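Local coordinates for beta-ketoacyl-[acyl-carrier-protein] synthase III (Pseudomonas aeruginosa, PDB 2X3E) that probably catalyses the first condensation of fatty acid synthesis, joining an acetyl group from acetyl-CoA to two carbons from malonyl-ACP, at residues G10-P16 with D159-V164; V77-T82 with L136-F142; A111-V116 with V282-P287; F180-G186 with G313-S318. The protein carries 1 engineered substitution. All coordinates share one frame; numbering follows the deposited sequence.

How the contacts relate
Contacts 1 and 2 belong to one five-stranded mixed sheet: strands 160-169 and 133-140 are neighbours in it, G138 N lies 2.8 Å from G162 O, and the centres are about 10 Å apart. Contact 3, two helix starts near the centre of the chain, lies between this sheet and the second one, which holds contact 4. It touches contact 2 through D140 OD2 and A283 N, 3.1 Å apart, and contact 4 through T113 OG1 and T315 OG1, 2.7 Å apart. Contacts 1 and 4 stand about 23 Å apart, centre to centre. The predicted active site gathers at contact 3, where A112, engineered from cysteine, comes about 3 Å from H250, side chain to side chain.

Contact 1: residues G10-P16 with D159-V164; sequences GLGSYLP and DGAGAV
Strands 10-14 and 160-164 run antiparallel, their axes 4.6 Å apart at the closest and 170° from one N-to-C direction to the other. G12 with A163 and Y14 with A161 are the hydrogen-bonded pairs; L11 with V164 and S13 with G162 are the non-hydrogen-bonded ones. In the first pair A163 N gives to G12 O at 2.8 Å, and G12 N returns the bond to A163 O at 2.9 Å. CA hydrogens also face carbonyls, as beyond the G12-A163 pair, where V164 CA stands 3.1 Å from G10 O. On the face shared by L11 and V164, the leucine has CG anti to the backbone N (chi1 179°), which carries CD1 over the neighbouring strand, 3.8 Å from V164 CG1 and 3.5 Å from A163 O. The two side chains slant across each other. Helix 285-295 packs on this side, meeting L11 and S13, while helix 53-68 lies against Y14 and A161 on the other. Past the strand end, L15 CD2 rests 3.8 Å from D159 O close to G160, whose positive phi (165°) is a shape glycine takes readily, and the P16 ring lies crosswise to D159 with CG 4.1 Å from D159 CB. OD2 of D159 bonds S143 OG and A48 N. Strand 5-14, outermost within this chain, thus edges a mixed sheet with helices on both faces, the layering of the thiolase-like fold.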
loop_
_atom_site.group_PDB
_atom_site.type_symbol
_atom_site.label_atom_id
_atom_site.label_comp_id
_atom_site.label_asym_id
_atom_site.label_seq_id
_atom_site.Cartn_x
_atom_site.Cartn_y
_atom_site.Cartn_z
ATOM N N GLY A 10 5.858 -10.765 18.328
ATOM C CA GLY A 10 4.620 -11.547 18.313
ATOM C C GLY A 10 4.350 -12.148 16.949
ATOM O O GLY A 10 4.717 -11.567 15.928
ATOM N N LEU A 11 3.726 -13.326 16.939
ATOM C CA LEU A 11 3.376 -14.026 15.702
ATOM C C LEU A 11 2.011 -14.671 15.870
ATOM O O LEU A 11 1.705 -15.230 16.921
ATOM C CB LEU A 11 4.424 -15.099 15.370
ATOM C CG LEU A 11 4.208 -15.952 14.113
ATOM C CD1 LEU A 11 4.419 -15.142 12.854
ATOM C CD2 LEU A 11 5.134 -17.161 14.126
ATOM N N GLY A 12 1.193 -14.582 14.830
ATOM C CA GLY A 12 -0.095 -15.263 14.793
ATOM C C GLY A 12 -0.481 -15.551 13.361
ATOM O O GLY A 12 0.107 -15.007 12.427
ATOM N N SER A 13 -1.453 -16.429 13.181
ATOM C CA SER A 13 -1.896 -16.796 11.841
ATOM C C SER A 13 -3.305 -17.347 11.868
ATOM O O SER A 13 -3.824 -17.706 12.931
ATOM C CB SER A 13 -0.949 -17.829 11.233
ATOM O OG SER A 13 -1.065 -19.082 11.888
ATOM N N TYR A 14 -3.912 -17.414 10.686
ATOM C CA TYR A 14 -5.212 -18.036 10.522
ATOM C C TYR A 14 -5.350 -18.606 9.111
ATOM O O TYR A 14 -5.033 -17.938 8.124
ATOM C CB TYR A 14 -6.337 -17.035 10.806
ATOM C CG TYR A 14 -7.713 -17.649 10.673
ATOM C CD1 TYR A 14 -8.213 -18.488 11.660
ATOM C CD2 TYR A 14 -8.506 -17.406 9.548
ATOM C CE1 TYR A 14 -9.467 -19.072 11.541
ATOM C CE2 TYR A 14 -9.771 -17.983 9.421
ATOM C CZ TYR A 14 -10.241 -18.814 10.424
ATOM O OH TYR A 14 -11.485 -19.393 10.324
ATOM N N LEU A 15 -5.807 -19.852 9.042
ATOM C CA LEU A 15 -6.118 -20.514 7.785
ATOM C C LEU A 15 -7.618 -20.790 7.753
ATOM O O LEU A 15 -8.182 -21.238 8.756
ATOM C CB LEU A 15 -5.357 -21.836 7.681
ATOM C CG LEU A 15 -3.833 -21.759 7.590
ATOM C CD1 LEU A 15 -3.220 -23.109 7.924
ATOM C CD2 LEU A 15 -3.386 -21.282 6.214
ATOM N N PRO A 16 -8.273 -20.524 6.608
ATOM C CA PRO A 16 -9.687 -20.866 6.527
ATOM C C PRO A 16 -9.900 -22.370 6.677
ATOM O O PRO A 16 -9.006 -23.163 6.376
ATOM C CB PRO A 16 -10.110 -20.379 5.130
ATOM C CG PRO A 16 -8.866 -20.058 4.398
ATOM C CD PRO A 16 -7.767 -19.885 5.379
ATOM N N ASP A 159 -5.203 -19.843 0.353
ATOM C CA ASP A 159 -5.555 -18.617 1.069
ATOM C C ASP A 159 -5.076 -18.668 2.514
ATOM O O ASP A 159 -4.906 -19.742 3.095
ATOM C CB ASP A 159 -7.078 -18.425 1.078
ATOM C CG ASP A 159 -7.679 -18.360 -0.313
ATOM O OD1 ASP A 159 -6.958 -18.022 -1.274
ATOM O OD2 ASP A 159 -8.895 -18.632 -0.440
ATOM N N GLY A 160 -4.896 -17.498 3.113
ATOM C CA GLY A 160 -4.495 -17.434 4.510
ATOM C C GLY A 160 -3.990 -16.078 4.924
ATOM O O GLY A 160 -3.879 -15.162 4.101
ATOM N N ALA A 161 -3.686 -15.967 6.216
ATOM C CA ALA A 161 -3.147 -14.754 6.804
ATOM C C ALA A 161 -2.115 -15.114 7.866
ATOM O O ALA A 161 -2.312 -16.052 8.640
ATOM C CB ALA A 161 -4.266 -13.911 7.416
ATOM N N GLY A 162 -1.017 -14.362 7.882
ATOM C CA GLY A 162 -0.025 -14.438 8.940
ATOM C C GLY A 162 0.340 -13.040 9.396
ATOM O O GLY A 162 0.456 -12.121 8.579
ATOM N N ALA A 163 0.529 -12.875 10.702
ATOM C CA ALA A 163 0.760 -11.558 11.276
ATOM C C ALA A 163 1.901 -11.566 12.280
ATOM O O ALA A 163 2.120 -12.561 12.990
ATOM C CB ALA A 163 -0.506 -11.061 11.941
ATOM N N VAL A 164 2.630 -10.455 12.314
ATOM C CA VAL A 164 3.629 -10.206 13.335
ATOM C C VAL A 164 3.362 -8.872 14.019
ATOM O O VAL A 164 2.776 -7.956 13.425
ATOM C CB VAL A 164 5.075 -10.199 12.764
ATOM C CG1 VAL A 164 5.475 -11.578 12.314
ATOM C CG2 VAL A 164 5.216 -9.187 11.619
#

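Contact 2: residues V77-T82 with L136-F142; sequences VLATST and LVGVDTF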
loop_
_atom_site.group_PDB
_atom_site.type_symbol
_atom_site.label_atom_id
_atom_site.label_comp_id
_atom_site.label_asym_id
_atom_site.label_seq_id
_atom_site.Cartn_x
_atom_site.Cartn_y
_atom_site.Cartn_z
ATOM N N VAL A 77 -0.953 -2.526 9.395
ATOM C CA VAL A 77 -0.684 -2.530 7.959
ATOM C C VAL A 77 -0.951 -3.917 7.385
ATOM O O VAL A 77 -0.513 -4.915 7.954
ATOM C CB VAL A 77 0.759 -2.074 7.671
ATOM C CG1 VAL A 77 1.117 -2.267 6.190
ATOM C CG2 VAL A 77 0.930 -0.614 8.086
ATOM N N LEU A 78 -1.722 -3.974 6.293
ATOM C CA LEU A 78 -1.943 -5.218 5.570
ATOM C C LEU A 78 -1.161 -5.198 4.272
ATOM O O LEU A 78 -1.304 -4.269 3.460
ATOM C CB LEU A 78 -3.420 -5.452 5.240
ATOM C CG LEU A 78 -4.518 -5.448 6.310
ATOM C CD1 LEU A 78 -5.678 -6.348 5.867
ATOM C CD2 LEU A 78 -4.038 -5.807 7.721
ATOM N N ALA A 79 -0.325 -6.214 4.093
ATOM C CA ALA A 79 0.311 -6.492 2.809
ATOM C C ALA A 79 -0.607 -7.455 2.066
ATOM O O ALA A 79 -0.729 -8.617 2.466
ATOM C CB ALA A 79 1.682 -7.106 3.022
ATOM N N THR A 80 -1.276 -6.963 1.019
ATOM C CA THR A 80 -2.274 -7.747 0.275
ATOM C C THR A 80 -2.457 -7.254 -1.160
ATOM O O THR A 80 -2.251 -6.074 -1.452
ATOM C CB THR A 80 -3.671 -7.744 0.978
ATOM O OG1 THR A 80 -4.529 -8.714 0.367
ATOM C CG2 THR A 80 -4.353 -6.371 0.912
ATOM N N SER A 81 -2.831 -8.180 -2.040
ATOM C CA SER A 81 -3.268 -7.870 -3.407
ATOM C C SER A 81 -4.746 -8.244 -3.608
ATOM O O SER A 81 -5.254 -8.214 -4.728
ATOM C CB SER A 81 -2.418 -8.638 -4.419
ATOM O OG SER A 81 -1.038 -8.421 -4.194
ATOM N N THR A 82 -5.421 -8.610 -2.520
ATOM C CA THR A 82 -6.792 -9.108 -2.581
ATOM C C THR A 82 -7.588 -8.484 -1.449
ATOM O O THR A 82 -8.188 -9.181 -0.619
ATOM C CB THR A 82 -6.817 -10.645 -2.490
ATOM O OG1 THR A 82 -6.038 -11.067 -1.364
ATOM C CG2 THR A 82 -6.246 -11.264 -3.755
ATOM N N LEU A 136 1.804 -6.038 11.407
ATOM C CA LEU A 136 1.905 -6.270 9.970
ATOM C C LEU A 136 1.232 -7.602 9.676
ATOM O O LEU A 136 1.601 -8.623 10.256
ATOM C CB LEU A 136 3.360 -6.323 9.513
ATOM C CG LEU A 136 3.570 -6.771 8.060
ATOM C CD1 LEU A 136 2.956 -5.761 7.104
ATOM C CD2 LEU A 136 5.064 -6.964 7.784
ATOM N N VAL A 137 0.238 -7.588 8.790
ATOM C CA VAL A 137 -0.441 -8.811 8.381
ATOM C C VAL A 137 -0.205 -9.059 6.901
ATOM O O VAL A 137 -0.577 -8.232 6.066
ATOM C CB VAL A 137 -1.967 -8.740 8.610
ATOM C CG1 VAL A 137 -2.622 -10.095 8.289
ATOM C CG2 VAL A 137 -2.291 -8.304 10.038
ATOM N N GLY A 138 0.447 -10.173 6.593
ATOM C CA GLY A 138 0.503 -10.691 5.231
ATOM C C GLY A 138 -0.727 -11.548 5.007
ATOM O O GLY A 138 -0.908 -12.547 5.687
ATOM N N VAL A 139 -1.589 -11.135 4.082
ATOM C CA VAL A 139 -2.844 -11.839 3.826
ATOM C C VAL A 139 -3.194 -11.794 2.349
ATOM O O VAL A 139 -3.083 -10.750 1.711
ATOM C CB VAL A 139 -4.018 -11.237 4.644
ATOM C CG1 VAL A 139 -4.168 -9.717 4.395
ATOM C CG2 VAL A 139 -5.324 -11.974 4.346
ATOM N N ASP A 140 -3.620 -12.930 1.815
ATOM C CA ASP A 140 -4.143 -12.980 0.464
ATOM C C ASP A 140 -5.167 -14.105 0.327
ATOM O O ASP A 140 -5.044 -15.158 0.964
ATOM C CB ASP A 140 -3.002 -13.135 -0.556
ATOM C CG ASP A 140 -2.507 -11.795 -1.104
ATOM O OD1 ASP A 140 -3.342 -10.988 -1.553
ATOM O OD2 ASP A 140 -1.278 -11.550 -1.107
ATOM N N THR A 141 -6.183 -13.848 -0.489
ATOM C CA THR A 141 -7.222 -14.817 -0.809
ATOM C C THR A 141 -7.272 -15.011 -2.329
ATOM O O THR A 141 -8.307 -14.793 -2.983
ATOM C CB THR A 141 -8.595 -14.370 -0.284
ATOM O OG1 THR A 141 -8.836 -13.011 -0.669
ATOM C CG2 THR A 141 -8.654 -14.490 1.241
ATOM N N PHE A 142 -6.138 -15.432 -2.881
ATOM C CA PHE A 142 -6.002 -15.633 -4.324
ATOM C C PHE A 142 -7.016 -16.595 -4.928
ATOM O O PHE A 142 -7.336 -16.463 -6.105
ATOM C CB PHE A 142 -4.582 -16.093 -4.688
ATOM C CG PHE A 142 -3.692 -14.984 -5.170
ATOM C CD1 PHE A 142 -3.583 -13.804 -4.454
ATOM C CD2 PHE A 142 -2.959 -15.121 -6.345
ATOM C CE1 PHE A 142 -2.760 -12.780 -4.894
ATOM C CE2 PHE A 142 -2.137 -14.099 -6.790
ATOM C CZ PHE A 142 -2.037 -12.924 -6.058
HETATM O O HOH W 1 0.118 -9.308 -1.943
#
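V77 pairs with L136 in a parallel bridge at the middle of the mixed sheet of a thiolase-like fold, and V77 O takes V137 N at 2.9 Å. On the face that carries V77 and L136, L136 CD1 comes to V77 CG1, and helix 114-127 packs there. L78 turns to the other face, side by side with V137 and pointing the same way; its CD2 reaches V137 CB at 3.7 Å while CD1 goes on to V139 CG1. A79 bonds at both ends: its N gives to V137 O and its O accepts from V139 N. Next, T80 OG1, anti to its own N (chi1 -169°), accepts T82 N at 3.0 Å in an ST turn. S81 sets CB at the edge of the F142 ring, and its OG gives to a water that donates in turn to D140 OD2, an oxygen also bound by A283 N. T82 brings OG1 between the two segments: T141 N donates to it at 2.9 Å, and it donates to D140. Two donors therefore grip D140 OD1, S81 N on the syn lone pair at 2.9 Å and T82 OG1 on the anti lone pair at 2.7 Å.

Contact 3: residues A111-V116 with V282-P287; sequences AATGFV and VAASIP. Engineered in segment 111-116: A112 (natural residue Cys).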
loop_
_atom_site.group_PDB
_atom_site.type_symbol
_atom_site.label_atom_id
_atom_site.label_comp_id
_atom_site.label_asym_id
_atom_site.label_seq_id
_atom_site.Cartn_x
_atom_site.Cartn_y
_atom_site.Cartn_z
ATOM N N ALA A 111 2.536 -7.834 -4.039
ATOM C CA ALA A 111 2.334 -9.210 -4.463
ATOM C C ALA A 111 2.977 -10.203 -3.491
ATOM O O ALA A 111 2.802 -10.080 -2.277
ATOM C CB ALA A 111 2.859 -9.396 -5.895
ATOM N N ALA A 112 3.726 -11.168 -4.015
ATOM C CA ALA A 112 4.324 -12.211 -3.185
ATOM C C ALA A 112 5.510 -11.697 -2.344
ATOM O O ALA A 112 5.994 -12.410 -1.459
ATOM C CB ALA A 112 4.743 -13.400 -4.052
ATOM N N THR A 113 5.972 -10.473 -2.622
ATOM C CA THR A 113 6.985 -9.799 -1.798
ATOM C C THR A 113 6.370 -8.852 -0.753
ATOM O O THR A 113 7.087 -8.109 -0.084
ATOM C CB THR A 113 7.972 -8.993 -2.686
ATOM O OG1 THR A 113 8.248 -9.721 -3.890
ATOM C CG2 THR A 113 9.278 -8.713 -1.938
ATOM N N GLY A 114 5.048 -8.887 -0.611
ATOM C CA GLY A 114 4.329 -7.978 0.275
ATOM C C GLY A 114 4.753 -8.007 1.734
ATOM O O GLY A 114 4.806 -6.967 2.376
ATOM N N PHE A 115 5.048 -9.185 2.267
ATOM C CA PHE A 115 5.433 -9.287 3.678
ATOM C C PHE A 115 6.820 -8.670 3.940
ATOM O O PHE A 115 7.021 -7.986 4.959
ATOM C CB PHE A 115 5.373 -10.733 4.159
ATOM C CG PHE A 115 5.488 -10.874 5.651
ATOM C CD1 PHE A 115 4.418 -10.555 6.470
ATOM C CD2 PHE A 115 6.673 -11.316 6.234
ATOM C CE1 PHE A 115 4.521 -10.672 7.848
ATOM C CE2 PHE A 115 6.783 -11.438 7.607
ATOM C CZ PHE A 115 5.703 -11.120 8.417
ATOM N N VAL A 116 7.756 -8.880 3.009
ATOM C CA VAL A 116 9.092 -8.276 3.121
ATOM C C VAL A 116 9.041 -6.743 3.000
ATOM O O VAL A 116 9.635 -6.032 3.826
ATOM C CB VAL A 116 10.088 -8.879 2.105
ATOM C CG1 VAL A 116 11.468 -8.247 2.256
ATOM C CG2 VAL A 116 10.199 -10.394 2.302
ATOM N N VAL A 282 0.807 -16.396 -1.227
ATOM C CA VAL A 282 1.240 -15.043 -1.633
ATOM C C VAL A 282 1.745 -14.236 -0.425
ATOM O O VAL A 282 2.677 -14.689 0.237
ATOM C CB VAL A 282 0.141 -14.319 -2.466
ATOM C CG1 VAL A 282 0.696 -13.064 -3.134
ATOM C CG2 VAL A 282 -0.409 -15.245 -3.530
ATOM N N ALA A 283 1.153 -13.090 -0.091
ATOM C CA ALA A 283 1.709 -12.254 0.986
ATOM C C ALA A 283 1.731 -12.968 2.352
ATOM O O ALA A 283 2.570 -12.663 3.196
ATOM C CB ALA A 283 0.972 -10.891 1.076
ATOM N N ALA A 284 0.834 -13.933 2.549
ATOM C CA ALA A 284 0.778 -14.714 3.794
ATOM C C ALA A 284 1.857 -15.801 3.925
ATOM O O ALA A 284 2.030 -16.370 5.010
ATOM C CB ALA A 284 -0.604 -15.350 3.945
ATOM N N SER A 285 2.583 -16.096 2.845
ATOM C CA SER A 285 3.388 -17.326 2.789
ATOM C C SER A 285 4.509 -17.372 3.825
ATOM O O SER A 285 4.697 -18.393 4.498
ATOM C CB SER A 285 3.950 -17.549 1.380
ATOM O OG SER A 285 4.937 -16.587 1.043
ATOM N N ILE A 286 5.238 -16.268 3.959
ATOM C CA ILE A 286 6.341 -16.190 4.918
ATOM C C ILE A 286 5.857 -16.286 6.376
ATOM O O ILE A 286 6.349 -17.122 7.127
ATOM C CB ILE A 286 7.197 -14.926 4.704
ATOM C CG1 ILE A 286 7.905 -15.002 3.350
ATOM C CG2 ILE A 286 8.221 -14.773 5.839
ATOM C CD1 ILE A 286 8.702 -13.746 3.002
ATOM N N PRO A 287 4.867 -15.468 6.780
ATOM C CA PRO A 287 4.450 -15.640 8.183
ATOM C C PRO A 287 3.715 -16.967 8.470
ATOM O O PRO A 287 3.792 -17.483 9.589
ATOM C CB PRO A 287 3.560 -14.422 8.437
ATOM C CG PRO A 287 3.070 -14.009 7.073
ATOM C CD PRO A 287 4.227 -14.298 6.155
#
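F115 carries its ring anti to the backbone N (chi1 -169°) and, with chi2 at 75°, turns one face to P287, whose side chain comes from the opposite direction. P287 CD sits over the middle of that face in a CH-pi contact, 3.7 Å from the ring centroid and 11° off its normal. The rest of the pyrrolidine spreads over the same ring, CG 3.7 Å from F115 CE1 and CB near CE1 and CZ. I286 sends its two branches to different partners: CG2, anti to its own N, reaches F115 CD2 at 3.8 Å, while CG1 takes the other direction and leads CD1 to V116 CG2 at 3.7 Å. F115 CB also rests on A283 O, 3.5 Å away. Short 3-10 segments, 112-113 and 283-284, lead into helices 114-127 and 285-295, one from each half of the thiolase-like fold. Both turns are closed by a backbone bond, G114 N to A111 O and S285 N to V282 O. Here lies the predicted active site: A112, engineered in place of cysteine, packs on H250, and S285 OG bonds H250 ND1. V282 CG1 sits over the face of the A111-A112 peptide, 3.7 Å from A112 N, and V282 N is held by N280 OD1, another predicted active-site residue. A283 CB meets A111 O at 3.9 Å.

Contact 4: residues F180-G186 with G313-S318; sequences FDLGSDG and GLTWGS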
loop_
_atom_site.group_PDB
_atom_site.type_symbol
_atom_site.label_atom_id
_atom_site.label_comp_id
_atom_site.label_asym_id
_atom_site.label_seq_id
_atom_site.Cartn_x
_atom_site.Cartn_y
_atom_site.Cartn_z
ATOM N N PHE A 180 18.067 -4.899 5.026
ATOM C CA PHE A 180 17.097 -5.159 3.972
ATOM C C PHE A 180 17.749 -5.166 2.597
ATOM O O PHE A 180 18.766 -4.499 2.364
ATOM C CB PHE A 180 16.009 -4.083 3.952
ATOM C CG PHE A 180 14.973 -4.229 5.015
ATOM C CD1 PHE A 180 13.796 -4.913 4.762
ATOM C CD2 PHE A 180 15.150 -3.647 6.255
ATOM C CE1 PHE A 180 12.818 -5.023 5.741
ATOM C CE2 PHE A 180 14.179 -3.761 7.238
ATOM C CZ PHE A 180 13.018 -4.447 6.977
ATOM N N ASP A 181 17.156 -5.947 1.698
ATOM C CA ASP A 181 17.360 -5.824 0.262
ATOM C C ASP A 181 15.976 -5.691 -0.342
ATOM O O ASP A 181 15.112 -6.511 -0.057
ATOM C CB ASP A 181 18.035 -7.065 -0.319
ATOM C CG ASP A 181 18.208 -6.974 -1.825
ATOM O OD1 ASP A 181 18.981 -6.103 -2.288
ATOM O OD2 ASP A 181 17.571 -7.762 -2.550
ATOM N N LEU A 182 15.755 -4.658 -1.153
ATOM C CA LEU A 182 14.446 -4.422 -1.762
ATOM C C LEU A 182 14.608 -3.904 -3.185
ATOM O O LEU A 182 15.407 -2.993 -3.430
ATOM C CB LEU A 182 13.652 -3.393 -0.960
ATOM C CG LEU A 182 13.339 -3.696 0.507
ATOM C CD1 LEU A 182 13.020 -2.408 1.256
ATOM C CD2 LEU A 182 12.191 -4.695 0.617
ATOM N N GLY A 183 13.847 -4.480 -4.113
ATOM C CA GLY A 183 13.909 -4.072 -5.505
ATOM C C GLY A 183 12.666 -4.399 -6.302
ATOM O O GLY A 183 11.672 -4.933 -5.780
ATOM N N SER A 184 12.730 -4.058 -7.582
ATOM C CA SER A 184 11.641 -4.296 -8.510
ATOM C C SER A 184 12.165 -4.274 -9.938
ATOM O O SER A 184 13.218 -3.695 -10.216
ATOM C CB SER A 184 10.539 -3.240 -8.333
ATOM O OG SER A 184 10.933 -1.972 -8.838
ATOM N N ASP A 185 11.432 -4.926 -10.834
ATOM C CA ASP A 185 11.698 -4.845 -12.263
ATOM C C ASP A 185 10.358 -4.718 -12.977
ATOM O O ASP A 185 9.753 -5.714 -13.364
ATOM C CB ASP A 185 12.469 -6.075 -12.765
ATOM C CG ASP A 185 12.746 -6.015 -14.255
ATOM O OD1 ASP A 185 12.438 -4.973 -14.872
ATOM O OD2 ASP A 185 13.271 -7.002 -14.816
ATOM N N GLY A 186 9.907 -3.475 -13.132
ATOM C CA GLY A 186 8.675 -3.184 -13.843
ATOM C C GLY A 186 8.712 -3.448 -15.335
ATOM O O GLY A 186 7.680 -3.384 -15.997
ATOM N N GLY A 313 5.185 -7.747 -10.241
ATOM C CA GLY A 313 5.692 -6.378 -10.249
ATOM C C GLY A 313 6.620 -6.101 -11.427
ATOM O O GLY A 313 6.352 -5.199 -12.211
ATOM N N LEU A 314 7.729 -6.833 -11.560
ATOM C CA LEU A 314 8.211 -7.813 -10.591
ATOM C C LEU A 314 8.757 -7.115 -9.349
ATOM O O LEU A 314 9.169 -5.953 -9.413
ATOM C CB LEU A 314 9.331 -8.664 -11.207
ATOM C CG LEU A 314 8.966 -9.469 -12.457
ATOM C CD1 LEU A 314 10.181 -10.223 -13.005
ATOM C CD2 LEU A 314 7.828 -10.427 -12.164
ATOM N N THR A 315 8.758 -7.841 -8.236
ATOM C CA THR A 315 9.305 -7.377 -6.963
ATOM C C THR A 315 10.143 -8.473 -6.325
ATOM O O THR A 315 9.949 -9.655 -6.597
ATOM C CB THR A 315 8.189 -7.022 -5.956
ATOM O OG1 THR A 315 7.250 -8.109 -5.865
ATOM C CG2 THR A 315 7.476 -5.747 -6.369
ATOM N N TRP A 316 11.071 -8.068 -5.462
ATOM C CA TRP A 316 11.826 -9.003 -4.645
ATOM C C TRP A 316 12.379 -8.281 -3.433
ATOM O O TRP A 316 12.416 -7.040 -3.383
ATOM C CB TRP A 316 12.986 -9.607 -5.440
ATOM C CG TRP A 316 13.982 -8.577 -5.864
ATOM C CD1 TRP A 316 14.975 -8.034 -5.108
ATOM C CD2 TRP A 316 14.048 -7.934 -7.141
ATOM N NE1 TRP A 316 15.664 -7.088 -5.838
ATOM C CE2 TRP A 316 15.114 -7.011 -7.091
ATOM C CE3 TRP A 316 13.307 -8.050 -8.322
ATOM C CZ2 TRP A 316 15.464 -6.213 -8.186
ATOM C CZ3 TRP A 316 13.653 -7.252 -9.406
ATOM C CH2 TRP A 316 14.721 -6.352 -9.333
ATOM N N GLY A 317 12.833 -9.061 -2.465
ATOM C CA GLY A 317 13.546 -8.505 -1.325
ATOM C C GLY A 317 13.814 -9.524 -0.245
ATOM O O GLY A 317 13.220 -10.606 -0.235
ATOM N N SER A 318 14.728 -9.180 0.654
ATOM C CA SER A 318 15.020 -10.021 1.802
ATOM C C SER A 318 15.296 -9.160 3.030
ATOM O O SER A 318 15.611 -7.974 2.916
ATOM C CB SER A 318 16.229 -10.916 1.526
ATOM O OG SER A 318 16.079 -11.621 0.308
HETATM O O HOH W 2 17.717 -5.326 -4.841
#
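Backbone hydrogen bonds join D181, G183 and D185 to S318, W316 and L314 across two antiparallel strands. The pairing runs from D181 N to S318 O at 2.8 Å and from G183 N to W316 O at 3.0 Å, then continues past the strand ends. There D185 N reaches L314 O at 2.9 Å and L314 N answers to D185 O, both donors well above their acceptors' carbonyl planes. Aromatic packing belongs to W316. Its CG lies between the backbone N and the carbonyl carbon (chi1 63°), a turn that folds the indole back across the neighbouring strand, where it lays a face on the G183-S184 peptide. G183 CA makes a CH-pi contact with the five-membered ring, 3.8 Å from its centroid, and S184 N stands 3.4 Å above the ring plane, toward the rim. With no CB at G183, the indole can lie this close. D185 CB meets the ring at its edge, 3.8 Å from W316 CZ3. Polar contacts gather at the nitrogen edge: W316 NE1 gives to a water at 2.9 Å, which donates to D181 OD1, while the carboxylate of D181 is gripped by R236, R232 and S229. S184 OG bonds A103 O of the second subunit. Strand 177-184 is outermost, within this chain, in a four-stranded mixed sheet of this thiolase-like fold, whose L182, S184 and T315 face meets the dimer partner.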